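Local coordinates for protein putative mandelate racemase (Zymomonas mobilis, PDB 2OX4) that binds a magnesium ion and, as a member of the enolase superfamily, probably works as a lyase of the dehydratase type, at residues Ile237-Glu242 and Ile284-Pro289; Ile213-Gly218 and Ser265-Tyr270; Gly53-Tyr58 and Ser96-Ala101; Leu25-Val28 and Ile34-Leu37. All blocks are in the same frame, centred on the assembly; numbering follows the deposited sequence. Where two conformers were deposited one is given.

Contact 1: residues Ile237-Glu242 and Ile284-Pro289; sequences IFFYEE and IDVIQP. With MG (magnesium ion), chain O.
Phe239 and Val286 mark the nearest approach of the two backbones, 7.9 Å between their CA atoms, a spacing too wide for direct strand pairing and bridged by side chains alone. Strand 263-265 runs between the two strands in the sheet, and its Ala264 touches both Phe239 and Gln288. The Phe239 ring does the apolar work. Its CG lies between the backbone N and the carbonyl carbon (chi1 58°), which directs the ring at the other strand; CD2 there meets CG2 of Val286 at 3.9 Å, while CG1 of the same valine sits over one face, toward the rim. On another side CE1 of Phe239 comes within 3.5 Å of Gln288 NE2, with ring and amide planes almost perpendicular. These strands belong to the modified TIM barrel of the enolase superfamily, where metal ligands stand at the C-terminal ends of successive strands, and Glu241 closes strand 237-241 in that manner. With CG anti to the backbone N (chi1 165°) and an extended chain, its carboxylate reaches the magnesium ion, OE2 binding the metal at 2.1 Å. The second oxygen is shared: Gln288 NE2 makes a weak hydrogen bond to Glu241 OE1 at 2.9 Å, and Lys166 adds a salt bridge to that atom. The amide of Gln288 is turned 75° from the carboxylate plane, and its NE2 also donates to Gln315, two bonds, one of them weak, that together probably limit its rotation. Three waters fill out the coordination with Glu215 and Glu267; one of them donates to Glu242 OE1 at 2.5 Å.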
loop_
_atom_site.group_PDB
_atom_site.type_symbol
_atom_site.label_atom_id
_atom_site.label_comp_id
_atom_site.label_asym_id
_atom_site.label_seq_id
_atom_site.Cartn_x
_atom_site.Cartn_y
_atom_site.Cartn_z
ATOM N N ILE C 237 0.247 -17.960 -27.354
ATOM C CA ILE C 237 1.521 -17.258 -27.477
ATOM C C ILE C 237 2.396 -17.640 -26.287
ATOM O O ILE C 237 1.955 -17.576 -25.147
ATOM C CB ILE C 237 1.283 -15.720 -27.540
ATOM C CG1 ILE C 237 0.332 -15.379 -28.694
ATOM C CG2 ILE C 237 2.598 -14.937 -27.630
ATOM C CD1 ILE C 237 0.797 -15.895 -30.050
ATOM N N PHE C 238 3.633 -18.057 -26.565
ATOM C CA PHE C 238 4.519 -18.614 -25.551
ATOM C C PHE C 238 4.905 -17.510 -24.550
ATOM O O PHE C 238 4.734 -17.661 -23.342
ATOM C CB PHE C 238 5.778 -19.162 -26.238
ATOM C CG PHE C 238 6.591 -20.081 -25.382
ATOM C CD1 PHE C 238 6.041 -21.259 -24.875
ATOM C CD2 PHE C 238 7.911 -19.778 -25.089
ATOM C CE1 PHE C 238 6.795 -22.116 -24.091
ATOM C CE2 PHE C 238 8.685 -20.631 -24.287
ATOM C CZ PHE C 238 8.129 -21.797 -23.791
ATOM N N PHE C 239 5.418 -16.406 -25.076
ATOM C CA PHE C 239 5.514 -15.163 -24.322
ATOM C C PHE C 239 5.545 -13.957 -25.247
ATOM O O PHE C 239 5.627 -14.111 -26.466
ATOM C CB PHE C 239 6.639 -15.173 -23.252
ATOM C CG PHE C 239 8.041 -15.447 -23.764
ATOM C CD1 PHE C 239 8.774 -14.453 -24.421
ATOM C CD2 PHE C 239 8.663 -16.667 -23.517
ATOM C CE1 PHE C 239 10.088 -14.685 -24.854
ATOM C CE2 PHE C 239 9.977 -16.909 -23.958
ATOM C CZ PHE C 239 10.682 -15.912 -24.629
ATOM N N TYR C 240 5.473 -12.769 -24.654
ATOM C CA TYR C 240 5.133 -11.533 -25.355
ATOM C C TYR C 240 6.167 -10.529 -24.875
ATOM O O TYR C 240 6.186 -10.172 -23.682
ATOM C CB TYR C 240 3.720 -11.129 -24.899
ATOM C CG TYR C 240 3.011 -10.004 -25.645
ATOM C CD1 TYR C 240 3.301 -9.696 -26.976
ATOM C CD2 TYR C 240 1.995 -9.280 -25.002
ATOM C CE1 TYR C 240 2.608 -8.655 -27.644
ATOM C CE2 TYR C 240 1.308 -8.255 -25.647
ATOM C CZ TYR C 240 1.616 -7.949 -26.963
ATOM O OH TYR C 240 0.921 -6.944 -27.586
ATOM N N GLU C 241 7.044 -10.114 -25.786
ATOM C CA GLU C 241 8.331 -9.490 -25.436
ATOM C C GLU C 241 8.360 -7.985 -25.732
ATOM O O GLU C 241 7.925 -7.543 -26.809
ATOM C CB GLU C 241 9.494 -10.192 -26.170
ATOM C CG GLU C 241 10.796 -9.390 -26.153
ATOM C CD GLU C 241 11.970 -10.085 -26.829
ATOM O OE1 GLU C 241 11.872 -11.297 -27.105
ATOM O OE2 GLU C 241 13.005 -9.409 -27.067
ATOM N N GLU C 242 8.901 -7.215 -24.778
ATOM C CA GLU C 242 9.136 -5.774 -24.920
ATOM C C GLU C 242 7.915 -5.011 -25.429
ATOM O O GLU C 242 7.927 -4.427 -26.514
ATOM C CB GLU C 242 10.372 -5.488 -25.770
ATOM C CG GLU C 242 11.704 -5.674 -25.025
ATOM C CD GLU C 242 12.702 -4.575 -25.370
ATOM O OE1 GLU C 242 13.144 -4.533 -26.535
ATOM O OE2 GLU C 242 13.044 -3.757 -24.483
ATOM N N ILE C 284 7.337 -9.394 -14.893
ATOM C CA ILE C 284 8.040 -10.126 -15.985
ATOM C C ILE C 284 8.092 -11.616 -15.633
ATOM O O ILE C 284 8.540 -11.996 -14.535
ATOM C CB ILE C 284 9.501 -9.629 -16.195
ATOM C CG1 ILE C 284 9.542 -8.135 -16.550
ATOM C CG2 ILE C 284 10.156 -10.373 -17.337
ATOM C CD1 ILE C 284 10.959 -7.576 -16.673
ATOM N N ASP C 285 7.635 -12.455 -16.564
ATOM C CA ASP C 285 7.665 -13.915 -16.403
ATOM C C ASP C 285 8.977 -14.527 -16.897
ATOM O O ASP C 285 9.456 -15.532 -16.358
ATOM C CB ASP C 285 6.468 -14.523 -17.143
ATOM C CG ASP C 285 5.146 -14.037 -16.567
ATOM O OD1 ASP C 285 4.463 -13.229 -17.230
ATOM O OD2 ASP C 285 4.842 -14.413 -15.413
ATOM N N VAL C 286 9.549 -13.924 -17.931
ATOM C CA VAL C 286 10.805 -14.409 -18.510
ATOM C C VAL C 286 11.691 -13.198 -18.708
ATOM O O VAL C 286 11.373 -12.317 -19.506
ATOM C CB VAL C 286 10.585 -15.124 -19.886
ATOM C CG1 VAL C 286 11.940 -15.563 -20.498
ATOM C CG2 VAL C 286 9.638 -16.339 -19.742
ATOM N N ILE C 287 12.769 -13.109 -17.939
ATOM C CA ILE C 287 13.671 -11.970 -18.071
ATOM C C ILE C 287 14.720 -12.248 -19.128
ATOM O O ILE C 287 15.156 -13.395 -19.308
ATOM C CB ILE C 287 14.373 -11.588 -16.748
ATOM C CG1 ILE C 287 15.057 -12.808 -16.118
ATOM C CG2 ILE C 287 13.372 -10.896 -15.775
ATOM C CD1 ILE C 287 16.179 -12.436 -15.157
ATOM N N GLN C 288 15.128 -11.190 -19.825
ATOM C CA GLN C 288 16.013 -11.341 -20.973
ATOM C C GLN C 288 17.241 -10.442 -20.899
ATOM O O GLN C 288 17.497 -9.679 -21.832
ATOM C CB GLN C 288 15.240 -11.089 -22.284
ATOM C CG GLN C 288 13.998 -12.002 -22.491
ATOM C CD GLN C 288 13.085 -11.492 -23.592
ATOM O OE1 GLN C 288 12.711 -10.328 -23.602
ATOM N NE2 GLN C 288 12.720 -12.366 -24.525
ATOM N N PRO C 289 18.035 -10.544 -19.805
ATOM C CA PRO C 289 19.215 -9.687 -19.732
ATOM C C PRO C 289 20.180 -10.087 -20.847
ATOM O O PRO C 289 20.231 -11.270 -21.227
ATOM C CB PRO C 289 19.822 -10.046 -18.369
ATOM C CG PRO C 289 19.330 -11.398 -18.078
ATOM C CD PRO C 289 17.962 -11.475 -18.667
HETATM MG MG MG O . 14.021 -8.175 -28.411
HETATM O O HOH W 1 12.801 -6.339 -28.217
HETATM O O HOH W 2 15.281 -6.939 -29.983
HETATM O O HOH W 3 15.350 -9.664 -29.048
#

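Contact 2: residues Ile213-Gly218 and Ser265-Tyr270; sequences IVENHG and SGERIY. With MG (magnesium ion), chain O.
Glu215 and Glu267 meet across the magnesium ion in the barrel of the enolase superfamily, one ending strand 211-215 and the other in the loop after strand 263-265, where a type I turn runs from Gly266 to Ile269. The tightly packed part is the metal centre. Glu215 OE1 binds magnesium at 2.2 Å and Glu267 OE1 at 2.1 Å; Glu241 supplies the third carboxylate, and Glu267 OE2 is hydrogen-bonded to Tyr44 OH. The cation probably offsets the repulsion between Glu215 OE1 and Glu267 OE1, which lie 4.3 Å apart. A bend at chi2 (81°) folds the Glu215 carboxylate back over the His217 ring, CD above its centre, and His217 N donates to Glu215 OE2 from above the carboxylate plane. Beyond this tight ligand shell the two segments meet through a single arginine, helped by a water. Arg268 NH2 reaches His217 O at 3.0 Å, in the guanidinium plane but far above the carbonyl plane, and it forms a salt bridge with Glu242. Phe82 of a neighbouring subunit lies against the guanidinium in a cation-pi contact. A leucine in place of Arg268 would probably leave Glu242 without its charged mate and the His217 carbonyl without this donor. Beside that bond a water donates to His217 O at 2.8 Å and accepts from Arg268 NH1 at 3.0 Å.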
loop_
_atom_site.group_PDB
_atom_site.type_symbol
_atom_site.label_atom_id
_atom_site.label_comp_id
_atom_site.label_asym_id
_atom_site.label_seq_id
_atom_site.Cartn_x
_atom_site.Cartn_y
_atom_site.Cartn_z
ATOM N N ILE C 213 6.691 -16.980 -30.046
ATOM C CA ILE C 213 6.928 -15.801 -29.220
ATOM C C ILE C 213 6.661 -14.561 -30.071
ATOM O O ILE C 213 7.122 -14.467 -31.208
ATOM C CB ILE C 213 8.396 -15.791 -28.732
ATOM C CG1 ILE C 213 8.680 -17.040 -27.888
ATOM C CG2 ILE C 213 8.716 -14.476 -27.985
ATOM C CD1 ILE C 213 10.129 -17.462 -27.918
ATOM N N VAL C 214 5.896 -13.618 -29.527
ATOM C CA VAL C 214 5.624 -12.370 -30.225
ATOM C C VAL C 214 6.462 -11.220 -29.651
ATOM O O VAL C 214 6.421 -10.953 -28.448
ATOM C CB VAL C 214 4.103 -12.052 -30.221
ATOM C CG1 VAL C 214 3.840 -10.636 -30.762
ATOM C CG2 VAL C 214 3.336 -13.112 -31.069
ATOM N N GLU C 215 7.215 -10.558 -30.525
ATOM C CA GLU C 215 8.180 -9.515 -30.173
ATOM C C GLU C 215 7.636 -8.151 -30.614
ATOM O O GLU C 215 7.422 -7.929 -31.810
ATOM C CB GLU C 215 9.504 -9.848 -30.889
ATOM C CG GLU C 215 10.458 -8.704 -31.203
ATOM C CD GLU C 215 11.308 -8.307 -30.018
ATOM O OE1 GLU C 215 12.493 -8.710 -29.954
ATOM O OE2 GLU C 215 10.806 -7.573 -29.142
ATOM N N ASN C 216 7.390 -7.237 -29.668
ATOM C CA ASN C 216 6.948 -5.875 -30.025
ATOM C C ASN C 216 8.057 -4.820 -30.193
ATOM O O ASN C 216 7.792 -3.702 -30.672
ATOM C CB ASN C 216 5.867 -5.359 -29.050
ATOM C CG ASN C 216 4.481 -5.971 -29.299
ATOM O OD1 ASN C 216 3.479 -5.517 -28.730
ATOM N ND2 ASN C 216 4.420 -7.002 -30.123
ATOM N N HIS C 217 9.286 -5.161 -29.785
ATOM C CA HIS C 217 10.453 -4.271 -29.933
ATOM C C HIS C 217 10.317 -2.912 -29.239
ATOM O O HIS C 217 10.963 -1.941 -29.638
ATOM C CB HIS C 217 10.810 -4.051 -31.418
ATOM C CG HIS C 217 11.785 -5.048 -31.969
ATOM N ND1 HIS C 217 11.486 -5.873 -33.036
ATOM C CD2 HIS C 217 13.052 -5.350 -31.603
ATOM C CE1 HIS C 217 12.528 -6.645 -33.299
ATOM N NE2 HIS C 217 13.492 -6.344 -32.445
ATOM N N GLY C 218 9.475 -2.828 -28.213
ATOM C CA GLY C 218 9.213 -1.541 -27.554
ATOM C C GLY C 218 8.559 -0.483 -28.439
ATOM O O GLY C 218 8.587 0.702 -28.106
ATOM N N SER C 265 10.975 -9.359 -20.925
ATOM C CA SER C 265 11.723 -8.119 -21.131
ATOM C C SER C 265 13.123 -8.263 -20.553
ATOM O O SER C 265 13.337 -9.048 -19.642
ATOM C CB SER C 265 11.040 -6.954 -20.420
ATOM O OG SER C 265 11.626 -5.731 -20.830
ATOM N N GLY C 266 14.074 -7.493 -21.076
ATOM C CA GLY C 266 15.360 -7.441 -20.417
ATOM C C GLY C 266 16.489 -6.828 -21.191
ATOM O O GLY C 266 17.476 -6.439 -20.591
ATOM N N GLU C 267 16.386 -6.776 -22.521
ATOM C CA GLU C 267 17.521 -6.279 -23.294
ATOM C C GLU C 267 17.755 -4.794 -23.058
ATOM O O GLU C 267 18.853 -4.303 -23.289
ATOM C CB GLU C 267 17.365 -6.568 -24.787
ATOM C CG GLU C 267 16.272 -5.761 -25.472
ATOM C CD GLU C 267 15.930 -6.350 -26.813
ATOM O OE1 GLU C 267 15.160 -7.335 -26.841
ATOM O OE2 GLU C 267 16.450 -5.846 -27.830
ATOM N N ARG C 268 16.726 -4.082 -22.585
ATOM C CA ARG C 268 16.902 -2.677 -22.212
ATOM C C ARG C 268 16.721 -2.431 -20.701
ATOM O O ARG C 268 16.248 -1.373 -20.266
ATOM C CB ARG C 268 15.987 -1.792 -23.067
ATOM C CG ARG C 268 16.547 -1.559 -24.470
ATOM C CD ARG C 268 15.627 -0.685 -25.301
ATOM N NE ARG C 268 14.486 -1.449 -25.805
ATOM C CZ ARG C 268 13.720 -1.058 -26.813
ATOM N NH1 ARG C 268 13.969 0.102 -27.424
ATOM N NH2 ARG C 268 12.717 -1.831 -27.213
ATOM N N ILE C 269 17.087 -3.440 -19.906
ATOM C CA ILE C 269 17.081 -3.335 -18.438
ATOM C C ILE C 269 18.454 -3.835 -17.975
ATOM O O ILE C 269 18.931 -4.874 -18.438
ATOM C CB ILE C 269 15.959 -4.216 -17.801
ATOM C CG1 ILE C 269 14.567 -3.890 -18.392
ATOM C CG2 ILE C 269 15.947 -4.060 -16.288
ATOM C CD1 ILE C 269 13.433 -4.859 -17.991
ATOM N N TYR C 270 19.100 -3.088 -17.083
ATOM C CA TYR C 270 20.521 -3.337 -16.800
ATOM C C TYR C 270 20.767 -3.434 -15.309
ATOM O O TYR C 270 20.273 -2.601 -14.543
ATOM C CB TYR C 270 21.412 -2.238 -17.405
ATOM C CG TYR C 270 20.901 -1.757 -18.733
ATOM C CD1 TYR C 270 20.985 -2.571 -19.863
ATOM C CD2 TYR C 270 20.289 -0.503 -18.855
ATOM C CE1 TYR C 270 20.503 -2.133 -21.096
ATOM C CE2 TYR C 270 19.802 -0.054 -20.082
ATOM C CZ TYR C 270 19.918 -0.881 -21.195
ATOM O OH TYR C 270 19.431 -0.449 -22.406
HETATM MG MG MG O . 14.021 -8.175 -28.411
HETATM O O HOH W 1 12.801 -6.339 -28.217
HETATM O O HOH W 4 12.130 0.610 -29.732
HETATM O O HOH W 2 15.281 -6.939 -29.983
HETATM O O HOH W 3 15.350 -9.664 -29.048
#

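Contact 3: residues Gly53-Tyr58 and Ser96-Ala101; sequences GILKDY and SAFDIA
The Leu55 and Phe98 side chains run antiparallel alongside one another where segments 53-58 and 96-101 of helices 48-62 and 89-110 cross at -63°, their axes 10.9 Å apart. The phenylalanine can be followed outward. From CB, which points to the other helix, CG turns anti to the carbonyl carbon (chi1 -79°) and sends one side of the ring into the interface. Phe98 CD1 lies 3.7 Å from Leu55 CD2 and CE1 is nearer, at 3.5 Å. Phe98 CE1 touches Tyr58 CB at 3.7 Å, so this one ring carbon is packed against two successive turns of the partner helix. Phe98 CZ reaches the backbone: Leu55 O lies 3.6 Å away, in the plane of the ring and at its edge. The same Leu55 methyl that meets the ring rests on Ala97 CB at 3.8 Å, where the short side chain lets it come close to the helix. An alanine in place of Phe98 would probably open a gap beside Leu55 CD2 and deprive Tyr58 CB of one apolar neighbour. Within the N-terminal domain of the enolase superfamily, the pair is backed by strand 24-30, whose Ile24 touches Leu55 and whose Val26 touches Ala97 and Phe98; helix 70-79 covers Tyr58 through Leu77.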
loop_
_atom_site.group_PDB
_atom_site.type_symbol
_atom_site.label_atom_id
_atom_site.label_comp_id
_atom_site.label_asym_id
_atom_site.label_seq_id
_atom_site.Cartn_x
_atom_site.Cartn_y
_atom_site.Cartn_z
ATOM N N GLY C 53 33.713 4.250 -26.751
ATOM C CA GLY C 53 34.265 5.301 -25.904
ATOM C C GLY C 53 34.270 4.945 -24.427
ATOM O O GLY C 53 35.246 5.225 -23.725
ATOM N N ILE C 54 33.196 4.319 -23.944
ATOM C CA ILE C 54 33.179 3.882 -22.539
ATOM C C ILE C 54 34.265 2.845 -22.242
ATOM O O ILE C 54 34.884 2.869 -21.164
ATOM C CB ILE C 54 31.771 3.433 -22.016
ATOM C CG1 ILE C 54 31.703 3.525 -20.482
ATOM C CG2 ILE C 54 31.435 1.992 -22.432
ATOM C CD1 ILE C 54 31.667 4.919 -19.924
ATOM N N LEU C 55 34.511 1.948 -23.202
ATOM C CA LEU C 55 35.529 0.914 -23.011
ATOM C C LEU C 55 36.913 1.549 -22.933
ATOM O O LEU C 55 37.723 1.190 -22.068
ATOM C CB LEU C 55 35.457 -0.129 -24.128
ATOM C CG LEU C 55 34.208 -1.015 -24.082
ATOM C CD1 LEU C 55 34.125 -1.845 -25.356
ATOM C CD2 LEU C 55 34.256 -1.929 -22.854
ATOM N N LYS C 56 37.151 2.536 -23.795
ATOM C CA LYS C 56 38.393 3.302 -23.770
ATOM C C LYS C 56 38.596 3.998 -22.417
ATOM O O LYS C 56 39.694 3.983 -21.860
ATOM C CB LYS C 56 38.414 4.308 -24.931
ATOM C CG LYS C 56 39.589 5.287 -24.935
ATOM C CD LYS C 56 39.465 6.301 -26.073
ATOM C CE LYS C 56 40.323 7.535 -25.797
ATOM N NZ LYS C 56 39.532 8.765 -25.438
ATOM N N ASP C 57 37.534 4.592 -21.877
ATOM C CA ASP C 57 37.670 5.323 -20.614
ATOM C C ASP C 57 37.902 4.391 -19.427
ATOM O O ASP C 57 38.750 4.669 -18.566
ATOM C CB ASP C 57 36.447 6.198 -20.378
ATOM C CG ASP C 57 36.451 7.444 -21.257
ATOM O OD1 ASP C 57 37.497 7.773 -21.858
ATOM O OD2 ASP C 57 35.398 8.086 -21.360
ATOM N N TYR C 58 37.163 3.287 -19.391
ATOM C CA TYR C 58 37.314 2.313 -18.299
ATOM C C TYR C 58 38.683 1.647 -18.335
ATOM O O TYR C 58 39.214 1.262 -17.289
ATOM C CB TYR C 58 36.246 1.220 -18.344
ATOM C CG TYR C 58 34.840 1.644 -17.955
ATOM C CD1 TYR C 58 33.768 0.758 -18.104
ATOM C CD2 TYR C 58 34.576 2.919 -17.443
ATOM C CE1 TYR C 58 32.472 1.118 -17.752
ATOM C CE2 TYR C 58 33.280 3.287 -17.100
ATOM C CZ TYR C 58 32.238 2.388 -17.251
ATOM O OH TYR C 58 30.951 2.756 -16.911
ATOM N N SER C 96 30.119 -4.685 -18.569
ATOM C CA SER C 96 29.758 -6.008 -19.099
ATOM C C SER C 96 30.884 -6.590 -19.946
ATOM O O SER C 96 31.264 -7.752 -19.763
ATOM C CB SER C 96 28.515 -5.917 -19.982
ATOM O OG SER C 96 27.380 -5.457 -19.267
ATOM N N ALA C 97 31.398 -5.791 -20.883
ATOM C CA ALA C 97 32.322 -6.328 -21.886
ATOM C C ALA C 97 33.616 -6.761 -21.219
ATOM O O ALA C 97 34.134 -7.858 -21.479
ATOM C CB ALA C 97 32.572 -5.324 -23.015
ATOM N N PHE C 98 34.112 -5.923 -20.316
ATOM C CA PHE C 98 35.283 -6.261 -19.533
ATOM C C PHE C 98 35.071 -7.507 -18.680
ATOM O O PHE C 98 35.921 -8.401 -18.658
ATOM C CB PHE C 98 35.735 -5.054 -18.699
ATOM C CG PHE C 98 36.503 -4.045 -19.502
ATOM C CD1 PHE C 98 36.010 -2.768 -19.701
ATOM C CD2 PHE C 98 37.719 -4.401 -20.090
ATOM C CE1 PHE C 98 36.739 -1.840 -20.448
ATOM C CE2 PHE C 98 38.453 -3.475 -20.839
ATOM C CZ PHE C 98 37.961 -2.203 -21.022
ATOM N N ASP C 99 33.921 -7.588 -18.019
ATOM C CA ASP C 99 33.622 -8.729 -17.154
ATOM C C ASP C 99 33.666 -10.055 -17.928
ATOM O O ASP C 99 34.260 -11.027 -17.467
ATOM C CB ASP C 99 32.286 -8.522 -16.418
ATOM C CG ASP C 99 32.010 -9.616 -15.413
ATOM O OD1 ASP C 99 32.517 -9.538 -14.272
ATOM O OD2 ASP C 99 31.290 -10.553 -15.786
ATOM N N ILE C 100 33.080 -10.067 -19.128
ATOM C CA ILE C 100 33.096 -11.256 -19.985
ATOM C C ILE C 100 34.560 -11.667 -20.292
ATOM O O ILE C 100 34.929 -12.845 -20.149
ATOM C CB ILE C 100 32.272 -11.033 -21.287
ATOM C CG1 ILE C 100 30.775 -10.864 -20.960
ATOM C CG2 ILE C 100 32.459 -12.225 -22.273
ATOM C CD1 ILE C 100 29.934 -10.240 -22.112
ATOM N N ALA C 101 35.387 -10.695 -20.667
ATOM C CA ALA C 101 36.805 -10.962 -20.974
ATOM C C ALA C 101 37.583 -11.485 -19.749
ATOM O O ALA C 101 38.447 -12.367 -19.876
ATOM C CB ALA C 101 37.463 -9.724 -21.530
#

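Contact 4: residues Leu25-Val28 and Ile34-Leu37; sequences LVKV and IYGL
Tyr35 holds CG between its backbone N and carbonyl carbon (chi1 61°), while Lys27 is fully extended from a chi1 of 179°, and together these torsions lay the lysine across the tyrosine ring. The frame is a beta hairpin of strands 24-30 and 35-40 in the antiparallel sheet of the N-terminal domain, with strand 35-40 at the sheet's edge within the chain. Val28 and Gly36 form the hydrogen-bonded pair: Val28 N gives to Gly36 O at 2.8 Å, and Gly36 N returns a bond to Val28 O at 2.9 Å. Next to it Lys27 and Leu37 make a non-hydrogen-bonded pair, and Lys27 CG packs on Leu37 CD2 at 3.9 Å on the sheet face they share. The opposite face, with Val28, is covered by helix 89-110 through Ala101 and Ile105. Leu37 also turns CD1 to the backbone, 3.3 Å from Val26 O. Beyond the ring, Tyr35 OH is hydrogen-bonded to Asp378, which probably helps to hold the end of the ring in place. CE of Lys27 makes a CH-pi contact 3.6 Å from the centroid of the Tyr35 ring, and Lys27 NZ follows in a cation-pi contact at 4.0 Å, only 8° off the ring normal.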
loop_
_atom_site.group_PDB
_atom_site.type_symbol
_atom_site.label_atom_id
_atom_site.label_comp_id
_atom_site.label_asym_id
_atom_site.label_seq_id
_atom_site.Cartn_x
_atom_site.Cartn_y
_atom_site.Cartn_z
ATOM N N LEU C 25 33.863 -5.075 -29.735
ATOM C CA LEU C 25 34.579 -6.152 -29.058
ATOM C C LEU C 25 35.777 -5.604 -28.301
ATOM O O LEU C 25 36.351 -4.585 -28.690
ATOM C CB LEU C 25 35.028 -7.209 -30.072
ATOM C CG LEU C 25 33.867 -7.963 -30.723
ATOM C CD1 LEU C 25 34.258 -8.592 -32.044
ATOM C CD2 LEU C 25 33.330 -9.009 -29.775
ATOM N N VAL C 26 36.135 -6.284 -27.213
ATOM C CA VAL C 26 37.272 -5.923 -26.376
ATOM C C VAL C 26 38.152 -7.136 -26.163
ATOM O O VAL C 26 37.659 -8.230 -25.857
ATOM C CB VAL C 26 36.851 -5.274 -25.003
ATOM C CG1 VAL C 26 36.173 -6.289 -24.069
ATOM C CG2 VAL C 26 38.065 -4.643 -24.314
ATOM N N LYS C 27 39.455 -6.933 -26.345
ATOM C CA LYS C 27 40.450 -7.959 -26.069
ATOM C C LYS C 27 41.383 -7.496 -24.953
ATOM O O LYS C 27 42.055 -6.453 -25.059
ATOM C CB LYS C 27 41.232 -8.319 -27.353
ATOM C CG LYS C 27 42.332 -9.381 -27.145
ATOM C CD LYS C 27 43.074 -9.701 -28.463
ATOM C CE LYS C 27 44.255 -10.618 -28.229
ATOM N NZ LYS C 27 44.856 -11.035 -29.536
ATOM N N VAL C 28 41.386 -8.264 -23.870
ATOM C CA VAL C 28 42.154 -7.930 -22.660
ATOM C C VAL C 28 43.320 -8.895 -22.518
ATOM O O VAL C 28 43.106 -10.092 -22.316
ATOM C CB VAL C 28 41.252 -8.043 -21.410
ATOM C CG1 VAL C 28 42.039 -7.739 -20.117
ATOM C CG2 VAL C 28 40.041 -7.126 -21.547
ATOM N N ILE C 34 48.078 -14.763 -21.590
ATOM C CA ILE C 34 46.677 -15.160 -21.667
ATOM C C ILE C 34 45.837 -13.923 -21.955
ATOM O O ILE C 34 46.035 -12.881 -21.323
ATOM C CB ILE C 34 46.220 -15.760 -20.321
ATOM C CG1 ILE C 34 47.091 -16.973 -19.976
ATOM C CG2 ILE C 34 44.754 -16.195 -20.393
ATOM C CD1 ILE C 34 46.923 -17.448 -18.547
ATOM N N TYR C 35 44.914 -14.035 -22.909
ATOM C CA TYR C 35 43.986 -12.948 -23.176
ATOM C C TYR C 35 42.550 -13.414 -23.134
ATOM O O TYR C 35 42.262 -14.608 -23.271
ATOM C CB TYR C 35 44.283 -12.249 -24.507
ATOM C CG TYR C 35 44.178 -13.133 -25.729
ATOM C CD1 TYR C 35 45.322 -13.707 -26.292
ATOM C CD2 TYR C 35 42.948 -13.361 -26.355
ATOM C CE1 TYR C 35 45.239 -14.507 -27.424
ATOM C CE2 TYR C 35 42.853 -14.161 -27.488
ATOM C CZ TYR C 35 44.007 -14.729 -28.014
ATOM O OH TYR C 35 43.921 -15.516 -29.134
ATOM N N GLY C 36 41.645 -12.463 -22.936
ATOM C CA GLY C 36 40.224 -12.745 -22.966
ATOM C C GLY C 36 39.484 -11.807 -23.891
ATOM O O GLY C 36 39.918 -10.675 -24.121
ATOM N N LEU C 37 38.357 -12.285 -24.405
ATOM C CA LEU C 37 37.504 -11.500 -25.289
ATOM C C LEU C 37 36.161 -11.223 -24.618
ATOM O O LEU C 37 35.597 -12.098 -23.942
ATOM C CB LEU C 37 37.253 -12.257 -26.605
ATOM C CG LEU C 37 38.176 -11.921 -27.785
ATOM C CD1 LEU C 37 37.935 -10.488 -28.309
ATOM C CD2 LEU C 37 39.639 -12.143 -27.458
#

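Along the chain contact 4 closes first, then contact 3, both in the N-terminal domain, and contacts 1 and 2 follow in the barrel with their segments alternating. The four therefore form two groups. Contacts 3 and 4, with centres 10 Å apart, touch directly where helix 89-110 lies on the hairpin, as Ala101 CB meets Val28 CG2 at 3.7 Å. Contacts 1 and 2, with centres 7 Å apart, share one sheet, the magnesium ion and its three waters, so both build a single metal site. Between the groups centres lie 23 to 31 Å apart without touching. Contacts 3 and 4 join elements within the N-terminal domain, while contacts 1 and 2 bring the barrel's metal ligands together.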